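PDB 3C9H: ABC transporter, substrate binding protein from Agrobacterium tumefaciens, which probably captures a solute in the periplasm and delivers it to an ABC transporter, and is seen with a bound magnesium ion. Local coordinates for residues Thr147-Pro152 with Glu163-Glu168; Val159-Leu162 with Glu168-Gly171. All blocks are in the same frame, centred on the assembly; numbering follows the deposited sequence.

Contact 1: residues Thr147-Pro152 with Glu163-Glu168; sequences TTEKPP and ERHAKE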
ATOM      1  N   THR A 147     -27.489  -5.871   8.454  1.00 33.08           N
ATOM      2  CA  THR A 147     -28.782  -6.063   7.836  1.00 34.38           C
ATOM      3  C   THR A 147     -29.882  -5.134   8.350  1.00 33.77           C
ATOM      4  O   THR A 147     -30.775  -4.852   7.589  1.00 33.47           O
ATOM      5  CB  THR A 147     -29.185  -7.511   7.914  1.00 34.53           C
ATOM      6  OG1 THR A 147     -28.950  -7.990   9.244  1.00 38.05           O
ATOM      7  CG2 THR A 147     -28.311  -8.340   6.876  1.00 36.45           C
ATOM      8  N   THR A 148     -29.848  -4.670   9.602  1.00 33.93           N
ATOM      9  CA  THR A 148     -30.856  -3.664  10.052  1.00 33.58           C
ATOM     10  C   THR A 148     -30.271  -2.273  10.234  1.00 32.54           C
ATOM     11  O   THR A 148     -30.961  -1.347  10.651  1.00 30.75           O
ATOM     12  CB  THR A 148     -31.631  -4.058  11.345  1.00 34.10           C
ATOM     13  OG1 THR A 148     -30.710  -4.250  12.419  1.00 34.81           O
ATOM     14  CG2 THR A 148     -32.467  -5.320  11.135  1.00 33.99           C
ATOM     15  N   GLU A 149     -28.997  -2.119   9.908  1.00 32.28           N
ATOM     16  CA  GLU A 149     -28.379  -0.816   9.929  1.00 32.44           C
ATOM     17  C   GLU A 149     -27.218  -0.810   8.971  1.00 30.69           C
ATOM     18  O   GLU A 149     -26.489  -1.793   8.875  1.00 29.62           O
ATOM     19  CB  GLU A 149     -27.909  -0.494  11.331  1.00 32.76           C
ATOM     20  CG  GLU A 149     -27.579   0.953  11.548  1.00 34.57           C
ATOM     21  CD  GLU A 149     -26.803   1.147  12.833  1.00 36.44           C
ATOM     22  OE1 GLU A 149     -27.085   0.410  13.822  1.00 40.64           O
ATOM     23  OE2 GLU A 149     -25.897   2.014  12.836  1.00 42.22           O
ATOM     24  N   LYS A 150     -27.067   0.278   8.239  1.00 29.71           N
ATOM     25  CA  LYS A 150     -25.995   0.365   7.254  1.00 30.18           C
ATOM     26  C   LYS A 150     -24.645   0.606   7.960  1.00 28.51           C
ATOM     27  O   LYS A 150     -24.608   1.107   9.088  1.00 27.19           O
ATOM     28  CB  LYS A 150     -26.308   1.410   6.177  1.00 30.81           C
ATOM     29  CG  LYS A 150     -26.423   2.853   6.627  1.00 32.51           C
ATOM     30  CD  LYS A 150     -26.696   3.724   5.384  1.00 33.46           C
ATOM     31  CE  LYS A 150     -27.071   5.184   5.720  1.00 38.40           C
ATOM     32  NZ  LYS A 150     -26.516   5.739   7.021  1.00 41.48           N
ATOM     33  N   PRO A 151     -23.528   0.215   7.321  1.00 28.46           N
ATOM     34  CA  PRO A 151     -22.269   0.418   8.039  1.00 27.68           C
ATOM     35  C   PRO A 151     -21.887   1.888   8.151  1.00 27.12           C
ATOM     36  O   PRO A 151     -22.411   2.713   7.399  1.00 26.11           O
ATOM     37  CB  PRO A 151     -21.260  -0.345   7.184  1.00 27.85           C
ATOM     38  CG  PRO A 151     -21.804  -0.304   5.827  1.00 27.48           C
ATOM     39  CD  PRO A 151     -23.306  -0.419   6.005  1.00 28.18           C
ATOM     40  N   PRO A 152     -20.975   2.218   9.096  1.00 26.98           N
ATOM     41  CA  PRO A 152     -20.497   3.587   9.286  1.00 26.66           C
ATOM     42  C   PRO A 152     -19.723   4.066   8.061  1.00 26.46           C
ATOM     43  O   PRO A 152     -19.042   3.267   7.429  1.00 26.16           O
ATOM     44  CB  PRO A 152     -19.604   3.481  10.526  1.00 26.32           C
ATOM     45  CG  PRO A 152     -19.183   2.047  10.579  1.00 27.18           C
ATOM     46  CD  PRO A 152     -20.316   1.266  10.018  1.00 26.78           C
ATOM     47  N   GLU A 163     -19.831   2.112  19.949  1.00 35.15           N
ATOM     48  CA  GLU A 163     -20.442   2.418  21.242  1.00 36.69           C
ATOM     49  C   GLU A 163     -21.856   1.838  21.337  1.00 37.32           C
ATOM     50  O   GLU A 163     -22.163   1.122  22.284  1.00 37.91           O
ATOM     51  CB  GLU A 163     -20.398   3.933  21.522  1.00 36.45           C
ATOM     52  CG  GLU A 163     -18.979   4.375  21.937  1.00 37.44           C
ATOM     53  CD  GLU A 163     -18.683   5.886  21.823  1.00 38.21           C
ATOM     54  OE1 GLU A 163     -19.591   6.695  21.495  1.00 39.55           O
ATOM     55  OE2 GLU A 163     -17.504   6.258  22.068  1.00 39.83           O
ATOM     56  N   ARG A 164     -22.692   2.081  20.341  1.00 37.85           N
ATOM     57  CA  ARG A 164     -24.049   1.530  20.354  1.00 38.80           C
ATOM     58  C   ARG A 164     -24.112   0.001  20.294  1.00 39.43           C
ATOM     59  O   ARG A 164     -25.097  -0.569  20.749  1.00 39.11           O
ATOM     60  CB  ARG A 164     -24.907   2.169  19.255  1.00 38.71           C
ATOM     61  CG  ARG A 164     -25.124   3.661  19.489  1.00 38.97           C
ATOM     62  CD  ARG A 164     -26.036   4.315  18.456  1.00 39.51           C
ATOM     63  NE  ARG A 164     -25.427   4.265  17.134  1.00 39.97           N
ATOM     64  CZ  ARG A 164     -25.687   3.345  16.206  1.00 40.46           C
ATOM     65  NH1 ARG A 164     -26.562   2.369  16.410  1.00 40.40           N
ATOM     66  NH2 ARG A 164     -25.042   3.402  15.057  1.00 40.58           N
ATOM     67  N   HIS A 165     -23.079  -0.662  19.763  1.00 40.13           N
ATOM     68  CA  HIS A 165     -23.050  -2.130  19.683  1.00 40.99           C
ATOM     69  C   HIS A 165     -21.899  -2.756  20.471  1.00 41.64           C
ATOM     70  O   HIS A 165     -21.336  -3.778  20.058  1.00 41.79           O
ATOM     71  CB  HIS A 165     -22.969  -2.581  18.231  1.00 41.12           C
ATOM     72  CG  HIS A 165     -24.064  -2.041  17.370  1.00 41.91           C
ATOM     73  ND1 HIS A 165     -24.086  -0.736  16.926  1.00 42.46           N
ATOM     74  CD2 HIS A 165     -25.184  -2.625  16.882  1.00 43.42           C
ATOM     75  CE1 HIS A 165     -25.171  -0.541  16.200  1.00 43.01           C
ATOM     76  NE2 HIS A 165     -25.855  -1.670  16.157  1.00 44.02           N
ATOM     77  N   ALA A 166     -21.582  -2.169  21.624  1.00 42.58           N
ATOM     78  CA  ALA A 166     -20.431  -2.583  22.436  1.00 43.58           C
ATOM     79  C   ALA A 166     -20.197  -4.099  22.499  1.00 44.48           C
ATOM     80  O   ALA A 166     -19.082  -4.568  22.254  1.00 44.55           O
ATOM     81  CB  ALA A 166     -20.550  -2.017  23.843  1.00 43.19           C
ATOM     82  N   LYS A 167     -21.244  -4.859  22.825  1.00 45.53           N
ATOM     83  CA  LYS A 167     -21.106  -6.307  23.047  1.00 46.13           C
ATOM     84  C   LYS A 167     -20.970  -7.086  21.753  1.00 46.23           C
ATOM     85  O   LYS A 167     -20.190  -8.025  21.678  1.00 47.28           O
ATOM     86  CB  LYS A 167     -22.295  -6.864  23.858  1.00 46.87           C
ATOM     87  CG  LYS A 167     -22.326  -6.387  25.309  1.00 47.77           C
ATOM     88  CD  LYS A 167     -23.549  -6.933  26.081  1.00 48.01           C
ATOM     89  CE  LYS A 167     -23.977  -5.983  27.208  1.00 49.01           C
ATOM     90  NZ  LYS A 167     -24.717  -4.778  26.690  1.00 50.09           N
ATOM     91  N   GLU A 168     -21.722  -6.708  20.732  1.00 46.12           N
ATOM     92  CA  GLU A 168     -21.644  -7.414  19.453  1.00 46.00           C
ATOM     93  C   GLU A 168     -20.284  -7.246  18.773  1.00 44.81           C
ATOM     94  O   GLU A 168     -19.716  -8.234  18.289  1.00 44.93           O
ATOM     95  CB  GLU A 168     -22.773  -6.974  18.505  1.00 46.35           C
ATOM     96  CG  GLU A 168     -24.123  -7.611  18.854  1.00 49.05           C
ATOM     97  CD  GLU A 168     -25.224  -7.382  17.794  1.00 49.66           C
ATOM     98  OE1 GLU A 168     -25.027  -6.571  16.842  1.00 54.20           O
ATOM     99  OE2 GLU A 168     -26.305  -8.018  17.939  1.00 55.37           O
TER
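Glu149 and Arg164 meet end-on in a two-pronged salt bridge. The guanidinium offers NH1 and NH2, one to each carboxylate oxygen. The shorter bond runs from Arg164 NH2 to Glu149 OE2, 2.8 Å, with an N-H...O angle of 159°. The second, from Arg164 NH1 to Glu149 OE1, is longer at 3.3 Å but nearly straight. Both oxygens are approached on their syn sides. The two planes are about 40° apart, and the nitrogens stand clearly out of the carboxylate plane while the oxygens stay near the guanidinium plane.

Glu149 reaches across as an extended chain. Its CG is anti to the backbone N (chi1 -165°), and with the rest of the chain extended the carboxylate reaches the end of helix 155-164. Arg164 bends at chi3, and its NE forms a salt bridge to Asp160 one turn back. That second carboxylate would limit the rotation of the guanidinium.

The close part of the contact is small. Besides the ion pair it holds the His165 ring, whose edge faces Glu149: OE1 lies 3.2 Å from His165 CE1. ND1, next to CE1 on the ring, is hydrogen-bonded to the Tyr161 backbone O, and the ring stacks on Tyr161. His165 is the first residue to leave the helical conformation. The loose part is the rest. The backbones stay well apart, with 11.2 Å between CA of Glu149 and CA of His165. Just 106 Å² is buried in all. Arg164 is exposed to solvent and Glu149 partly so.

Two carboxylates thus share one guanidinium, which would balance part of their negative charge. At this exposed place solvent probably screens the attraction between loop and helix end.

Contact 2: residues Val159-Leu162 with Glu168-Gly171; sequences VDYL and EVHG
The Tyr161 ring is the flat group here, and Val169 meets it obliquely. CG1 of the valine comes at the side of the ring formed by CD2, CE2 and CZ. Its modelled closeness to CE2 is doubtful, so the exact spacing carries little weight. Two other rings join from outside the pair. His165 stacks on the tyrosine, and Phe146 meets it with the planes about 30° apart. Glu149 also touches this ring from the loop before the helix.

The second methyl of Val169 turns to Leu162. Its CG2 is 4.0 Å from Leu162 CD2 and 3.8 Å from the Leu162 backbone O. The two side chains cross at about a right angle. Leu162 CD2 also lies 4.1 Å from Val169 CB, so the leucine methyl rests against the branch point as well. Val169 therefore divides its branches, CG1 to the aromatic ring and CG2 to the leucine. With chi1 at -59°, CG1 is anti to the carbonyl carbon and falls on the tyrosine side.

No hydrogen bond links the two segments. The contact is apolar, and all three residues that carry it are buried. The nearest backbones are those of Leu162 and Val169, whose CA atoms are 6.4 Å apart. Ala208 lies against both Leu162 and Val169, and Ala204 of helix 198-207 also packs on Leu162. Gly171 is joined to Ala208 by backbone hydrogen bonding, which ties the end of the segment to the same neighbour.

The chain leaves the helical conformation at His165. The short, weakly bonded helical turn 166-169 then packs back on the last turns of helix 155-164. This is local helix-end packing within a periplasmic solute-binding protein fold.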
ATOM      1  N   VAL A 159     -17.156   5.298  15.396  1.00 29.86           N
ATOM      2  CA  VAL A 159     -17.041   5.344  16.856  1.00 30.72           C
ATOM      3  C   VAL A 159     -18.413   5.173  17.506  1.00 31.06           C
ATOM      4  O   VAL A 159     -18.565   4.378  18.438  1.00 30.68           O
ATOM      5  CB  VAL A 159     -16.368   6.649  17.322  1.00 30.65           C
ATOM      6  CG1 VAL A 159     -16.506   6.834  18.836  1.00 32.27           C
ATOM      7  CG2 VAL A 159     -14.871   6.666  16.910  1.00 30.44           C
ATOM      8  N   ASP A 160     -19.403   5.896  16.996  1.00 32.05           N
ATOM      9  CA  ASP A 160     -20.797   5.758  17.462  1.00 32.54           C
ATOM     10  C   ASP A 160     -21.324   4.329  17.317  1.00 32.60           C
ATOM     11  O   ASP A 160     -21.945   3.813  18.239  1.00 31.52           O
ATOM     12  CB  ASP A 160     -21.713   6.735  16.722  1.00 32.94           C
ATOM     13  CG  ASP A 160     -23.117   6.813  17.335  1.00 34.54           C
ATOM     14  OD1 ASP A 160     -23.241   6.872  18.584  1.00 38.73           O
ATOM     15  OD2 ASP A 160     -24.100   6.816  16.564  1.00 38.02           O
ATOM     16  N   TYR A 161     -21.081   3.692  16.176  1.00 32.98           N
ATOM     17  CA  TYR A 161     -21.517   2.302  15.978  1.00 33.57           C
ATOM     18  C   TYR A 161     -20.879   1.371  17.020  1.00 33.72           C
ATOM     19  O   TYR A 161     -21.557   0.526  17.606  1.00 33.05           O
ATOM     20  CB  TYR A 161     -21.193   1.798  14.556  1.00 34.74           C
ATOM     21  CG  TYR A 161     -21.416   0.308  14.371  1.00 34.45           C
ATOM     22  CD1 TYR A 161     -22.641  -0.191  13.918  1.00 37.38           C
ATOM     23  CD2 TYR A 161     -20.415  -0.606  14.679  1.00 36.43           C
ATOM     24  CE1 TYR A 161     -22.851  -1.579  13.762  1.00 35.93           C
ATOM     25  CE2 TYR A 161     -20.614  -1.982  14.532  1.00 36.55           C
ATOM     26  CZ  TYR A 161     -21.827  -2.462  14.065  1.00 37.18           C
ATOM     27  OH  TYR A 161     -21.995  -3.837  13.916  1.00 37.92           O
ATOM     28  N   LEU A 162     -19.571   1.527  17.231  1.00 33.54           N
ATOM     29  CA  LEU A 162     -18.846   0.740  18.225  1.00 33.84           C
ATOM     30  C   LEU A 162     -19.457   0.883  19.612  1.00 34.22           C
ATOM     31  O   LEU A 162     -19.575  -0.092  20.349  1.00 33.71           O
ATOM     32  CB  LEU A 162     -17.374   1.172  18.284  1.00 33.10           C
ATOM     33  CG  LEU A 162     -16.520   0.863  17.055  1.00 30.88           C
ATOM     34  CD1 LEU A 162     -15.084   1.319  17.319  1.00 28.20           C
ATOM     35  CD2 LEU A 162     -16.609  -0.625  16.657  1.00 28.39           C
ATOM     36  N   GLU A 168     -21.722  -6.708  20.732  1.00 46.12           N
ATOM     37  CA  GLU A 168     -21.644  -7.414  19.453  1.00 46.00           C
ATOM     38  C   GLU A 168     -20.284  -7.246  18.773  1.00 44.81           C
ATOM     39  O   GLU A 168     -19.716  -8.234  18.289  1.00 44.93           O
ATOM     40  CB  GLU A 168     -22.773  -6.974  18.505  1.00 46.35           C
ATOM     41  CG  GLU A 168     -24.123  -7.611  18.854  1.00 49.05           C
ATOM     42  CD  GLU A 168     -25.224  -7.382  17.794  1.00 49.66           C
ATOM     43  OE1 GLU A 168     -25.027  -6.571  16.842  1.00 54.20           O
ATOM     44  OE2 GLU A 168     -26.305  -8.018  17.939  1.00 55.37           O
ATOM     45  N   VAL A 169     -19.773  -6.007  18.743  1.00 43.08           N
ATOM     46  CA  VAL A 169     -18.522  -5.680  18.031  1.00 41.38           C
ATOM     47  C   VAL A 169     -17.254  -6.090  18.753  1.00 39.65           C
ATOM     48  O   VAL A 169     -16.197  -6.140  18.135  1.00 38.84           O
ATOM     49  CB  VAL A 169     -18.366  -4.162  17.750  1.00 41.35           C
ATOM     50  CG1 VAL A 169     -19.516  -3.659  16.919  1.00 41.81           C
ATOM     51  CG2 VAL A 169     -18.226  -3.378  19.052  1.00 40.74           C
ATOM     52  N   HIS A 170     -17.343  -6.361  20.052  1.00 37.86           N
ATOM     53  CA  HIS A 170     -16.141  -6.500  20.865  1.00 36.87           C
ATOM     54  C   HIS A 170     -15.230  -7.652  20.423  1.00 35.67           C
ATOM     55  O   HIS A 170     -15.649  -8.806  20.386  1.00 35.32           O
ATOM     56  CB  HIS A 170     -16.465  -6.640  22.351  1.00 37.37           C
ATOM     57  CG  HIS A 170     -15.256  -6.504  23.218  1.00 37.17           C
ATOM     58  ND1 HIS A 170     -14.852  -5.296  23.740  1.00 36.81           N
ATOM     59  CD2 HIS A 170     -14.322  -7.407  23.589  1.00 37.27           C
ATOM     60  CE1 HIS A 170     -13.728  -5.465  24.411  1.00 37.11           C
ATOM     61  NE2 HIS A 170     -13.388  -6.738  24.338  1.00 36.76           N
ATOM     62  N   GLY A 171     -13.980  -7.319  20.094  1.00 33.88           N
ATOM     63  CA  GLY A 171     -13.043  -8.276  19.533  1.00 32.34           C
ATOM     64  C   GLY A 171     -13.386  -8.717  18.121  1.00 31.00           C
ATOM     65  O   GLY A 171     -12.839  -9.693  17.640  1.00 30.56           O
TER

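In the fold
Contacts 1 and 2 lie side by side, their centres about 6 Å apart, and both use helices 155-164 and 166-169. Contact 1 is on the surface and polar: it ties the loop ahead of helix 155-164 to the end of that helix by charge. Contact 2 is buried and apolar, and packs the short helix back on the long one. They touch where Glu149 OE2 packs 4.1 Å from Tyr161 CD1. Glu168 belongs to both ranges but carries neither contact. Both lie at the C-terminal end of helix 155-164, away from the magnesium site at Ser41 and Asp43.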